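Local coordinates for protein YECBM32 (Yersinia enterocolitica, PDB 2JD9) that probably binds carbohydrate as a family 32 carbohydrate-binding module with an F5/8 type C (discoidin-like) beta-sandwich fold, at residues 54-59 and 131-136. Numbering follows the deposited sequence.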
ATOM      1  N   GLN A  54       7.122 -10.623 -11.633  1.00 20.55           N
ATOM      2  CA  GLN A  54       7.736  -9.613 -12.482  1.00 20.32           C
ATOM      3  C   GLN A  54       8.630  -8.684 -11.681  1.00 18.61           C
ATOM      4  O   GLN A  54       8.544  -8.638 -10.463  1.00 16.81           O
ATOM      5  CB  GLN A  54       6.682  -8.819 -13.231  1.00 19.68           C
ATOM      6  CG  GLN A  54       5.733  -8.020 -12.325  1.00 21.44           C
ATOM      7  CD  GLN A  54       4.547  -7.542 -13.050  1.00 23.05           C
ATOM      8  OE1 GLN A  54       4.580  -6.464 -13.633  1.00 25.86           O
ATOM      9  NE2 GLN A  54       3.457  -8.328 -13.006  1.00 21.85           N
ATOM     10  N   SER A  55       9.453  -7.931 -12.392  1.00 19.43           N
ATOM     11  CA  SER A  55      10.295  -6.935 -11.780  1.00 20.08           C
ATOM     12  C   SER A  55       9.475  -5.802 -11.184  1.00 19.57           C
ATOM     13  O   SER A  55       8.652  -5.223 -11.884  1.00 20.92           O
ATOM     14  CB  SER A  55      11.224  -6.305 -12.836  1.00 22.10           C
ATOM     15  OG  SER A  55      12.258  -5.663 -12.087  1.00 29.72           O
ATOM     16  N   ILE A  56       9.744  -5.451  -9.925  1.00 19.56           N
ATOM     17  CA  ILE A  56       9.073  -4.324  -9.266  1.00 19.67           C
ATOM     18  C   ILE A  56      10.093  -3.282  -8.866  1.00 19.22           C
ATOM     19  O   ILE A  56      11.140  -3.608  -8.326  1.00 17.93           O
ATOM     20  CB  ILE A  56       8.273  -4.766  -8.022  1.00 21.15           C
ATOM     21  CG1 ILE A  56       7.330  -5.916  -8.358  1.00 25.45           C
ATOM     22  CG2 ILE A  56       7.515  -3.621  -7.471  1.00 25.08           C
ATOM     23  CD1 ILE A  56       6.376  -5.619  -9.351  1.00 26.83           C
ATOM     24  N   GLU A  57       9.780  -2.011  -9.105  1.00 20.42           N
ATOM     25  CA  GLU A  57      10.703  -0.930  -8.746  1.00 21.69           C
ATOM     26  C   GLU A  57      10.102   0.275  -8.037  1.00 21.15           C
ATOM     27  O   GLU A  57      10.843   1.143  -7.572  1.00 20.44           O
ATOM     28  CB  GLU A  57      11.428  -0.429  -9.972  1.00 21.82           C
ATOM     29  CG  GLU A  57      10.531   0.162 -11.031  1.00 24.63           C
ATOM     30  CD  GLU A  57      11.367   0.627 -12.236  1.00 31.90           C
ATOM     31  OE1 GLU A  57      11.837  -0.232 -12.982  1.00 35.48           O
ATOM     32  OE2 GLU A  57      11.612   1.852 -12.351  1.00 37.22           O
ATOM     33  N   ASN A  58       8.771   0.376  -8.006  1.00 20.16           N
ATOM     34  CA  ASN A  58       8.140   1.402  -7.201  1.00 18.80           C
ATOM     35  C   ASN A  58       6.762   0.937  -6.720  1.00 18.59           C
ATOM     36  O   ASN A  58       6.210  -0.004  -7.210  1.00 18.16           O
ATOM     37  CB  ASN A  58       8.119   2.821  -7.894  1.00 18.25           C
ATOM     38  CG  ASN A  58       7.003   3.018  -8.915  1.00 17.93           C
ATOM     39  OD1 ASN A  58       5.814   2.733  -8.673  1.00 18.49           O
ATOM     40  ND2 ASN A  58       7.378   3.532 -10.074  1.00 19.72           N
ATOM     41  N   ILE A  59       6.251   1.576  -5.691  1.00 19.28           N
ATOM     42  CA  ILE A  59       4.818   1.535  -5.441  1.00 19.28           C
ATOM     43  C   ILE A  59       4.339   2.948  -5.110  1.00 19.07           C
ATOM     44  O   ILE A  59       5.064   3.710  -4.512  1.00 17.99           O
ATOM     45  CB  ILE A  59       4.422   0.460  -4.390  1.00 22.32           C
ATOM     46  CG1 ILE A  59       3.647   0.991  -3.218  1.00 23.43           C
ATOM     47  CG2 ILE A  59       5.507  -0.550  -4.070  1.00 22.06           C
ATOM     48  CD1 ILE A  59       3.094  -0.165  -2.363  1.00 30.91           C
ATOM     49  N   ILE A 131      -3.291   2.093  -4.110  1.00 18.62           N
ATOM     50  CA  ILE A 131      -1.941   1.564  -4.220  1.00 20.66           C
ATOM     51  C   ILE A 131      -1.765   1.106  -5.656  1.00 20.16           C
ATOM     52  O   ILE A 131      -2.667   0.500  -6.207  1.00 19.30           O
ATOM     53  CB  ILE A 131      -1.746   0.303  -3.357  1.00 21.70           C
ATOM     54  CG1 ILE A 131      -1.879   0.632  -1.849  1.00 26.53           C
ATOM     55  CG2 ILE A 131      -0.396  -0.376  -3.671  1.00 22.99           C
ATOM     56  CD1 ILE A 131      -0.521   0.650  -1.068  1.00 28.11           C
ATOM     57  N   ALA A 132      -0.609   1.412  -6.242  1.00 19.67           N
ATOM     58  CA  ALA A 132      -0.254   0.948  -7.584  1.00 19.59           C
ATOM     59  C   ALA A 132       1.200   0.509  -7.603  1.00 19.11           C
ATOM     60  O   ALA A 132       1.986   0.964  -6.808  1.00 21.03           O
ATOM     61  CB  ALA A 132      -0.531   2.039  -8.598  1.00 20.99           C
ATOM     62  N   ILE A 133       1.543  -0.435  -8.476  1.00 18.78           N
ATOM     63  CA  ILE A 133       2.874  -1.032  -8.539  1.00 18.89           C
ATOM     64  C   ILE A 133       3.441  -0.576  -9.880  1.00 18.36           C
ATOM     65  O   ILE A 133       2.738  -0.601 -10.897  1.00 18.18           O
ATOM     66  CB  ILE A 133       2.800  -2.595  -8.472  1.00 18.87           C
ATOM     67  CG1 ILE A 133       2.032  -3.077  -7.241  1.00 21.72           C
ATOM     68  CG2 ILE A 133       4.155  -3.215  -8.435  1.00 19.38           C
ATOM     69  CD1 ILE A 133       2.561  -2.556  -5.931  1.00 21.14           C
ATOM     70  N   ASN A 134       4.699  -0.154  -9.878  1.00 18.53           N
ATOM     71  CA  ASN A 134       5.356   0.309 -11.120  1.00 19.80           C
ATOM     72  C   ASN A 134       4.579   1.398 -11.815  1.00 19.87           C
ATOM     73  O   ASN A 134       4.344   1.362 -13.027  1.00 20.78           O
ATOM     74  CB  ASN A 134       5.605  -0.855 -12.082  1.00 19.36           C
ATOM     75  CG  ASN A 134       6.594  -1.806 -11.543  1.00 21.34           C
ATOM     76  OD1 ASN A 134       7.306  -1.442 -10.625  1.00 20.38           O
ATOM     77  ND2 ASN A 134       6.650  -3.046 -12.082  1.00 18.89           N
ATOM     78  N   SER A 135       4.171   2.351 -10.999  1.00 19.72           N
ATOM     79  CA  SER A 135       3.360   3.463 -11.430  1.00 21.25           C
ATOM     80  C   SER A 135       4.195   4.538 -12.132  1.00 21.81           C
ATOM     81  O   SER A 135       5.264   4.911 -11.658  1.00 20.95           O
ATOM     82  CB  SER A 135       2.657   4.107 -10.229  1.00 20.94           C
ATOM     83  OG  SER A 135       2.075   5.352 -10.627  1.00 24.41           O
ATOM     84  N   ALA A 136       3.646   5.049 -13.231  1.00 22.71           N
ATOM     85  CA  ALA A 136       4.255   6.105 -13.980  1.00 24.50           C
ATOM     86  C   ALA A 136       3.680   7.490 -13.580  1.00 25.17           C
ATOM     87  O   ALA A 136       4.108   8.517 -14.173  1.00 27.06           O
ATOM     88  CB  ALA A 136       4.036   5.848 -15.486  1.00 25.81           C
TER
HETATM   89  O   HOH W   1       4.530  -3.378 -14.626  1.00 38.42           O
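The side-chain amide of Asn134 is bonded through its edge to the backbone of 54-59. Asn134 ND2 donates to Ser55 O (3.0 Å), which lies nearly in the amide plane. Its OD1 takes the N-H of Glu57 on a lone pair, with Glu57 N 3.0 Å from Asn134 OD1 and the bond almost straight. These two bonds span Ile56 and fix the rotation of the amide. Ile56 CD1 sits off one face, near ND2, and Glu57 CG off the opposite face, near OD1. A water bonded to Gln54 OE1 also meets ND2, weakly; Gln54 NE2 is hydrogen-bonded to Lys52 O and Asp51 OD1.

The amide of Asn58 pairs with the backbone of Ser135. Asn58 OD1 accepts from Ser135 N (2.9 Å), and Asn58 ND2 donates to Ser135 O (3.0 Å). Ser135 N is tilted 18° from the carbonyl plane of Asn58, and Asn58 ND2 23° from that of Ser135. With chi1 at 81°, CG lies between the backbone N and carbonyl carbon, and the amide is turned to the Ser135 backbone. The backbones also pair: Asn134 N bonds to Asn58 O (3.1 Å). Asn134 itself has left-handed backbone angles, and the chain turns away from the strand here.

On the face carrying Ile59 and Ile133 the contact is apolar. Ile56 CD1 presses tightly on Ile133 CG2 (3.4 Å). Ile59 and Ile133, a non-hydrogen-bonded antiparallel pair, lie side by side, and Ile59 CD1 touches Ile131 CG2 (3.7 Å). Strands 53-63 and 125-133 thus pair antiparallel, and these isoleucines pack on Leu48, Leu50, Ile113 and Leu115 of the five-stranded sheet. Two sheets around an apolar core form the beta-sandwich of F5/8 type C (discoidin-like) domains.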